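Local atomic coordinates of glycosyl hydrolase (Streptomyces cattleya, PDB entry 7LR8), a protein that probably hydrolyses the beta-1,4 link between mannose and N-acetylglucosamine in N-glycan cores, as a family 5 glycoside hydrolase. Residues A136-V150 with M180-L192. The protein carries 1 engineered substitution. Residues are numbered along the deposited sequence; the frame is centred on the assembly and turned at random.
Sequences AAALADRPNFLGMTV and MLDACERGAPGRL
R191 and A140 supply one of the hydrogen bonds that join 136-150 to 180-192, a worked example of how a (beta/alpha)8 barrel packs successive helices and strands. NH2 of R191 gives its N-H to a lone pair of A140 O at 2.9 Å, with the acceptor lying in the guanidinium plane. NE and NH1 both hold P189 O side-on, within the same turn; bends at chi2 (47°) and chi3 (64°) curl the arginine back onto it, so in this one of its two modelled conformers three bonds set the rotation of the group. Another, from L192 N to L146 O (2.9 Å, 164° at the hydrogen), ties the approach to strand 194-196 to its neighbour 145-152.

Where the helices meet, small residues let backbones touch: A137 CA makes a CH...O contact of 3.1 Å with G187 O, and a CB on G187 would clash with A136 CB.

Apolar contacts fill the rest. A188 CB sits at the edge of the F145 ring, 3.8 Å from CE2, while C184 SG lies 3.6 Å from M148 CB. Both methyls of V150 meet M180 CB, and CG2 also reaches L181 CG at 3.9 Å; an alanine here would probably open a gap beneath helix 170-187 against both side chains. Polar bonds thus secure the loop end of the contact, whereas the end nearer the sugar site relies on close apolar packing.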
ATOM      1  N   ALA B 136      18.307   6.436  11.178  1.00 16.18           N
ATOM      2  CA  ALA B 136      19.388   7.342  11.545  1.00 21.01           C
ATOM      3  C   ALA B 136      20.472   6.627  12.338  1.00 19.51           C
ATOM      4  O   ALA B 136      21.662   6.833  12.084  1.00 19.29           O
ATOM      5  CB  ALA B 136      18.835   8.528  12.336  1.00 23.51           C
ATOM      6  N   ALA B 137      20.087   5.786  13.312  1.00 18.16           N
ATOM      7  CA  ALA B 137      21.091   5.091  14.110  1.00 20.99           C
ATOM      8  C   ALA B 137      21.914   4.133  13.256  1.00 20.84           C
ATOM      9  O   ALA B 137      23.122   3.961  13.480  1.00 20.04           O
ATOM     10  CB  ALA B 137      20.413   4.340  15.271  1.00 20.15           C
ATOM     11  N   ALA B 138      21.271   3.480  12.283  1.00 19.54           N
ATOM     12  CA  ALA B 138      21.964   2.510  11.446  1.00 23.57           C
ATOM     13  C   ALA B 138      22.964   3.168  10.512  1.00 20.43           C
ATOM     14  O   ALA B 138      23.907   2.505  10.061  1.00 23.17           O
ATOM     15  CB  ALA B 138      20.949   1.723  10.613  1.00 21.36           C
ATOM     16  N   LEU B 139      22.774   4.445  10.212  1.00 18.63           N
ATOM     17  CA  LEU B 139      23.653   5.163   9.301  1.00 17.58           C
ATOM     18  C   LEU B 139      24.613   6.099  10.022  1.00 19.43           C
ATOM     19  O   LEU B 139      25.486   6.686   9.377  1.00 20.57           O
ATOM     20  CB  LEU B 139      22.814   5.940   8.281  1.00 18.87           C
ATOM     21  CG  LEU B 139      21.923   5.087   7.372  1.00 19.33           C
ATOM     22  CD1 LEU B 139      21.161   5.970   6.420  1.00 20.61           C
ATOM     23  CD2 LEU B 139      22.734   4.037   6.606  1.00 20.88           C
ATOM     24  N   ALA B 140      24.525   6.179  11.355  1.00 21.94           N
ATOM     25  CA  ALA B 140      25.278   7.188  12.099  1.00 22.47           C
ATOM     26  C   ALA B 140      26.786   6.983  12.007  1.00 24.17           C
ATOM     27  O   ALA B 140      27.545   7.959  12.081  1.00 30.28           O
ATOM     28  CB  ALA B 140      24.837   7.198  13.564  1.00 24.74           C
ATOM     29  N   ASP B 141      27.241   5.736  11.843  0.64 23.81           N
ATOM     30  CA  ASP B 141      28.673   5.454  11.751  0.64 24.29           C
ATOM     31  C   ASP B 141      29.240   5.705  10.359  0.64 27.57           C
ATOM     32  O   ASP B 141      30.442   5.497  10.156  0.64 26.75           O
ATOM     33  CB  ASP B 141      28.983   4.012  12.197  0.64 27.32           C
ATOM     34  CG  ASP B 141      28.332   2.940  11.316  0.64 28.20           C
ATOM     35  OD1 ASP B 141      27.402   3.253  10.539  0.64 28.91           O
ATOM     36  OD2 ASP B 141      28.737   1.755  11.429  0.64 24.29           O
ATOM     37  N   ARG B 142      28.416   6.166   9.415  1.00 23.97           N
ATOM     38  CA  ARG B 142      28.875   6.461   8.055  1.00 27.53           C
ATOM     39  C   ARG B 142      29.294   7.919   7.962  1.00 23.90           C
ATOM     40  O   ARG B 142      28.437   8.804   8.114  1.00 26.04           O
ATOM     41  CB  ARG B 142      27.774   6.187   7.038  1.00 27.61           C
ATOM     42  CG  ARG B 142      27.885   4.869   6.313  1.00 37.13           C
ATOM     43  CD  ARG B 142      27.611   3.727   7.243  1.00 29.33           C
ATOM     44  NE  ARG B 142      27.748   2.426   6.590  1.00 32.43           N
ATOM     45  CZ  ARG B 142      27.335   1.277   7.120  1.00 28.15           C
ATOM     46  NH1 ARG B 142      26.788   1.251   8.335  1.00 27.94           N
ATOM     47  NH2 ARG B 142      27.481   0.145   6.448  1.00 26.57           N
ATOM     48  N   PRO B 143      30.566   8.226   7.703  1.00 24.84           N
ATOM     49  CA  PRO B 143      30.972   9.640   7.632  1.00 28.35           C
ATOM     50  C   PRO B 143      30.271  10.417   6.533  1.00 29.64           C
ATOM     51  O   PRO B 143      30.169  11.647   6.636  1.00 26.89           O
ATOM     52  CB  PRO B 143      32.486   9.565   7.394  1.00 33.84           C
ATOM     53  CG  PRO B 143      32.742   8.177   6.904  1.00 38.72           C
ATOM     54  CD  PRO B 143      31.705   7.308   7.537  1.00 32.03           C
ATOM     55  N   ASN B 144      29.757   9.750   5.502  1.00 21.32           N
ATOM     56  CA  ASN B 144      29.099  10.461   4.414  1.00 25.33           C
ATOM     57  C   ASN B 144      27.592  10.580   4.616  1.00 19.89           C
ATOM     58  O   ASN B 144      26.907  11.118   3.743  1.00 21.67           O
ATOM     59  CB  ASN B 144      29.382   9.772   3.078  1.00 24.48           C
ATOM     60  CG  ASN B 144      28.664   8.451   2.953  1.00 25.03           C
ATOM     61  OD1 ASN B 144      28.726   7.605   3.850  1.00 24.96           O
ATOM     62  ND2 ASN B 144      27.926   8.282   1.858  1.00 21.00           N
ATOM     63  N   PHE B 145      27.060  10.092   5.731  1.00 19.24           N
ATOM     64  CA  PHE B 145      25.645  10.268   6.048  1.00 20.65           C
ATOM     65  C   PHE B 145      25.407  11.698   6.521  1.00 21.52           C
ATOM     66  O   PHE B 145      25.923  12.113   7.565  1.00 23.05           O
ATOM     67  CB  PHE B 145      25.226   9.248   7.109  1.00 19.90           C
ATOM     68  CG  PHE B 145      23.824   9.413   7.619  1.00 21.94           C
ATOM     69  CD1 PHE B 145      22.736   9.402   6.752  1.00 21.03           C
ATOM     70  CD2 PHE B 145      23.587   9.534   8.983  1.00 20.90           C
ATOM     71  CE1 PHE B 145      21.435   9.524   7.242  1.00 20.10           C
ATOM     72  CE2 PHE B 145      22.289   9.664   9.476  1.00 22.04           C
ATOM     73  CZ  PHE B 145      21.214   9.651   8.610  1.00 19.86           C
ATOM     74  N   LEU B 146      24.628  12.448   5.746  1.00 21.84           N
ATOM     75  CA  LEU B 146      24.339  13.838   6.078  1.00 24.13           C
ATOM     76  C   LEU B 146      23.335  13.931   7.214  1.00 20.79           C
ATOM     77  O   LEU B 146      23.509  14.726   8.142  1.00 21.69           O
ATOM     78  CB  LEU B 146      23.795  14.576   4.851  1.00 21.99           C
ATOM     79  CG  LEU B 146      24.726  14.844   3.677  1.00 21.85           C
ATOM     80  CD1 LEU B 146      23.910  15.321   2.475  1.00 22.34           C
ATOM     81  CD2 LEU B 146      25.763  15.872   4.079  1.00 22.50           C
ATOM     82  N   GLY B 147      22.269  13.145   7.140  1.00 19.18           N
ATOM     83  CA  GLY B 147      21.201  13.203   8.113  1.00 20.55           C
ATOM     84  C   GLY B 147      19.907  12.790   7.444  1.00 22.33           C
ATOM     85  O   GLY B 147      19.907  12.289   6.323  1.00 20.01           O
ATOM     86  N   MET B 148      18.808  13.029   8.154  1.00 17.67           N
ATOM     87  CA  MET B 148      17.476  12.635   7.711  1.00 17.91           C
ATOM     88  C   MET B 148      16.653  13.842   7.287  1.00 20.38           C
ATOM     89  O   MET B 148      16.736  14.909   7.901  1.00 19.71           O
ATOM     90  CB  MET B 148      16.703  11.921   8.829  1.00 18.14           C
ATOM     91  CG  MET B 148      17.383  10.738   9.462  1.00 17.73           C
ATOM     92  SD  MET B 148      17.559   9.364   8.330  1.00 19.55           S
ATOM     93  CE  MET B 148      15.870   8.998   7.898  1.00 17.62           C
ATOM     94  N   THR B 149      15.827  13.651   6.257  1.00 18.37           N
ATOM     95  CA  THR B 149      14.666  14.492   6.006  1.00 16.57           C
ATOM     96  C   THR B 149      13.443  13.686   6.418  1.00 21.53           C
ATOM     97  O   THR B 149      13.355  12.500   6.094  1.00 21.04           O
ATOM     98  CB  THR B 149      14.593  14.893   4.526  1.00 18.89           C
ATOM     99  OG1 THR B 149      15.746  15.680   4.189  1.00 17.82           O
ATOM    100  CG2 THR B 149      13.340  15.712   4.237  1.00 21.44           C
ATOM    101  N   VAL B 150      12.523  14.306   7.167  1.00 17.41           N
ATOM    102  CA  VAL B 150      11.431  13.536   7.773  1.00 17.26           C
ATOM    103  C   VAL B 150      10.689  12.718   6.717  1.00 18.33           C
ATOM    104  O   VAL B 150      10.474  11.510   6.887  1.00 17.94           O
ATOM    105  CB  VAL B 150      10.481  14.462   8.554  1.00 18.52           C
ATOM    106  CG1 VAL B 150       9.188  13.713   8.915  1.00 18.86           C
ATOM    107  CG2 VAL B 150      11.179  14.980   9.808  1.00 17.59           C
ATOM    108  N   MET B 180       9.149  13.959  15.237  1.00 19.33           N
ATOM    109  CA  MET B 180       9.902  13.235  14.216  1.00 17.18           C
ATOM    110  C   MET B 180      11.373  13.620  14.244  1.00 19.32           C
ATOM    111  O   MET B 180      12.254  12.753  14.202  1.00 18.41           O
ATOM    112  CB  MET B 180       9.309  13.488  12.830  1.00 18.37           C
ATOM    113  CG  MET B 180       7.882  12.946  12.644  1.00 17.93           C
ATOM    114  SD  MET B 180       7.763  11.150  12.909  1.00 19.32           S
ATOM    115  CE  MET B 180       7.029  11.112  14.533  1.00 18.92           C
ATOM    116  N   LEU B 181      11.660  14.924  14.323  1.00 18.85           N
ATOM    117  CA  LEU B 181      13.051  15.367  14.277  1.00 20.65           C
ATOM    118  C   LEU B 181      13.818  15.009  15.548  1.00 23.15           C
ATOM    119  O   LEU B 181      15.019  14.713  15.477  1.00 23.96           O
ATOM    120  CB  LEU B 181      13.107  16.868  14.023  1.00 23.25           C
ATOM    121  CG  LEU B 181      12.755  17.187  12.567  1.00 22.46           C
ATOM    122  CD1 LEU B 181      12.262  18.605  12.457  1.00 26.87           C
ATOM    123  CD2 LEU B 181      13.970  16.950  11.641  1.00 22.20           C
ATOM    124  N   ASP B 182      13.160  15.028  16.713  1.00 20.95           N
ATOM    125  CA  ASP B 182      13.817  14.550  17.925  1.00 24.80           C
ATOM    126  C   ASP B 182      14.219  13.085  17.776  1.00 18.76           C
ATOM    127  O   ASP B 182      15.289  12.680  18.240  1.00 22.78           O
ATOM    128  CB  ASP B 182      12.908  14.725  19.145  1.00 22.85           C
ATOM    129  CG  ASP B 182      12.760  16.177  19.582  1.00 32.23           C
ATOM    130  OD1 ASP B 182      13.535  17.043  19.124  1.00 32.82           O
ATOM    131  OD2 ASP B 182      11.850  16.454  20.398  1.00 36.89           O
ATOM    132  N   ALA B 183      13.375  12.280  17.123  1.00 18.61           N
ATOM    133  CA  ALA B 183      13.719  10.881  16.897  1.00 20.84           C
ATOM    134  C   ALA B 183      14.926  10.749  15.978  1.00 17.64           C
ATOM    135  O   ALA B 183      15.824   9.938  16.239  1.00 19.25           O
ATOM    136  CB  ALA B 183      12.525  10.129  16.317  1.00 20.63           C
ATOM    137  N   CYS B 184      14.979  11.558  14.919  1.00 19.05           N
ATOM    138  CA  CYS B 184      16.155  11.561  14.056  1.00 17.31           C
ATOM    139  C   CYS B 184      17.401  11.921  14.844  1.00 19.05           C
ATOM    140  O   CYS B 184      18.458  11.306  14.667  1.00 21.53           O
ATOM    141  CB  CYS B 184      15.972  12.550  12.904  1.00 18.67           C
ATOM    142  SG  CYS B 184      14.630  12.176  11.749  1.00 19.30           S
ATOM    143  N   GLU B 185      17.290  12.924  15.720  1.00 17.40           N
ATOM    144  CA  GLU B 185      18.438  13.375  16.497  1.00 24.88           C
ATOM    145  C   GLU B 185      18.888  12.312  17.501  1.00 24.00           C
ATOM    146  O   GLU B 185      20.093  12.117  17.695  1.00 24.25           O
ATOM    147  CB  GLU B 185      18.084  14.686  17.201  1.00 23.64           C
ATOM    148  CG  GLU B 185      19.189  15.245  18.067  1.00 26.84           C
ATOM    149  CD  GLU B 185      20.323  15.840  17.263  1.00 28.82           C
ATOM    150  OE1 GLU B 185      20.108  16.240  16.094  1.00 28.35           O
ATOM    151  OE2 GLU B 185      21.438  15.923  17.823  1.00 31.63           O
ATOM    152  N   ARG B 186      17.945  11.606  18.144  1.00 21.86           N
ATOM    153  CA  ARG B 186      18.337  10.505  19.020  1.00 25.70           C
ATOM    154  C   ARG B 186      19.084   9.425  18.243  1.00 23.01           C
ATOM    155  O   ARG B 186      20.049   8.841  18.752  1.00 24.97           O
ATOM    156  CB  ARG B 186      17.108   9.916  19.717  1.00 26.76           C
ATOM    157  CG  ARG B 186      16.467  10.870  20.704  1.00 27.16           C
ATOM    158  CD  ARG B 186      15.574  10.144  21.706  1.00 21.33           C
ATOM    159  NE  ARG B 186      14.501   9.375  21.080  1.00 21.05           N
ATOM    160  CZ  ARG B 186      13.391   9.900  20.584  1.00 21.84           C
ATOM    161  NH1 ARG B 186      13.206  11.212  20.612  1.00 26.18           N
ATOM    162  NH2 ARG B 186      12.472   9.112  20.045  1.00 19.94           N
ATOM    163  N   GLY B 187      18.666   9.162  17.002  1.00 21.70           N
ATOM    164  CA  GLY B 187      19.324   8.125  16.221  1.00 24.72           C
ATOM    165  C   GLY B 187      20.705   8.536  15.742  1.00 23.53           C
ATOM    166  O   GLY B 187      21.633   7.724  15.722  1.00 23.08           O
ATOM    167  N   ALA B 188      20.854   9.784  15.314  1.00 21.22           N
ATOM    168  CA  ALA B 188      22.125  10.278  14.782  1.00 22.14           C
ATOM    169  C   ALA B 188      22.391  11.667  15.340  1.00 22.15           C
ATOM    170  O   ALA B 188      22.159  12.684  14.669  1.00 23.24           O
ATOM    171  CB  ALA B 188      22.111  10.286  13.249  1.00 21.92           C
ATOM    172  N   PRO B 189      22.914  11.749  16.562  1.00 22.05           N
ATOM    173  CA  PRO B 189      23.135  13.060  17.176  1.00 24.92           C
ATOM    174  C   PRO B 189      24.109  13.889  16.356  1.00 25.12           C
ATOM    175  O   PRO B 189      25.106  13.381  15.837  1.00 27.40           O
ATOM    176  CB  PRO B 189      23.711  12.713  18.556  1.00 29.04           C
ATOM    177  CG  PRO B 189      23.214  11.322  18.837  1.00 31.01           C
ATOM    178  CD  PRO B 189      23.209  10.643  17.493  1.00 23.10           C
ATOM    179  N   GLY B 190      23.787  15.168  16.205  1.00 23.30           N
ATOM    180  CA  GLY B 190      24.705  16.093  15.584  1.00 25.48           C
ATOM    181  C   GLY B 190      24.652  16.142  14.073  1.00 24.68           C
ATOM    182  O   GLY B 190      25.355  16.963  13.478  1.00 25.42           O
ATOM    183  N   ARG B 191      23.827  15.310  13.440  0.59 24.17           N
ATOM    184  CA  ARG B 191      23.729  15.302  11.990  0.59 24.23           C
ATOM    185  C   ARG B 191      22.647  16.284  11.536  0.59 24.80           C
ATOM    186  O   ARG B 191      21.966  16.924  12.343  0.59 24.67           O
ATOM    187  CB  ARG B 191      23.467  13.882  11.488  0.59 25.40           C
ATOM    188  CG  ARG B 191      24.697  13.163  10.930  0.59 18.57           C
ATOM    189  CD  ARG B 191      25.907  13.295  11.846  0.59 23.75           C
ATOM    190  NE  ARG B 191      25.695  12.658  13.142  0.59 25.40           N
ATOM    191  CZ  ARG B 191      26.026  11.402  13.420  0.59 24.21           C
ATOM    192  NH1 ARG B 191      25.811  10.904  14.636  0.59 20.90           N
ATOM    193  NH2 ARG B 191      26.574  10.641  12.481  0.59 22.93           N
ATOM    194  N   LEU B 192      22.489  16.408  10.219  1.00 21.98           N
ATOM    195  CA  LEU B 192      21.663  17.454   9.610  1.00 22.42           C
ATOM    196  C   LEU B 192      20.252  16.915   9.414  1.00 19.36           C
ATOM    197  O   LEU B 192      19.969  16.250   8.418  1.00 23.18           O
ATOM    198  CB  LEU B 192      22.271  17.900   8.284  1.00 19.40           C
ATOM    199  CG  LEU B 192      21.605  19.067   7.548  1.00 26.89           C
ATOM    200  CD1 LEU B 192      21.937  20.357   8.270  1.00 30.32           C
ATOM    201  CD2 LEU B 192      22.035  19.140   6.078  1.00 25.27           C
TER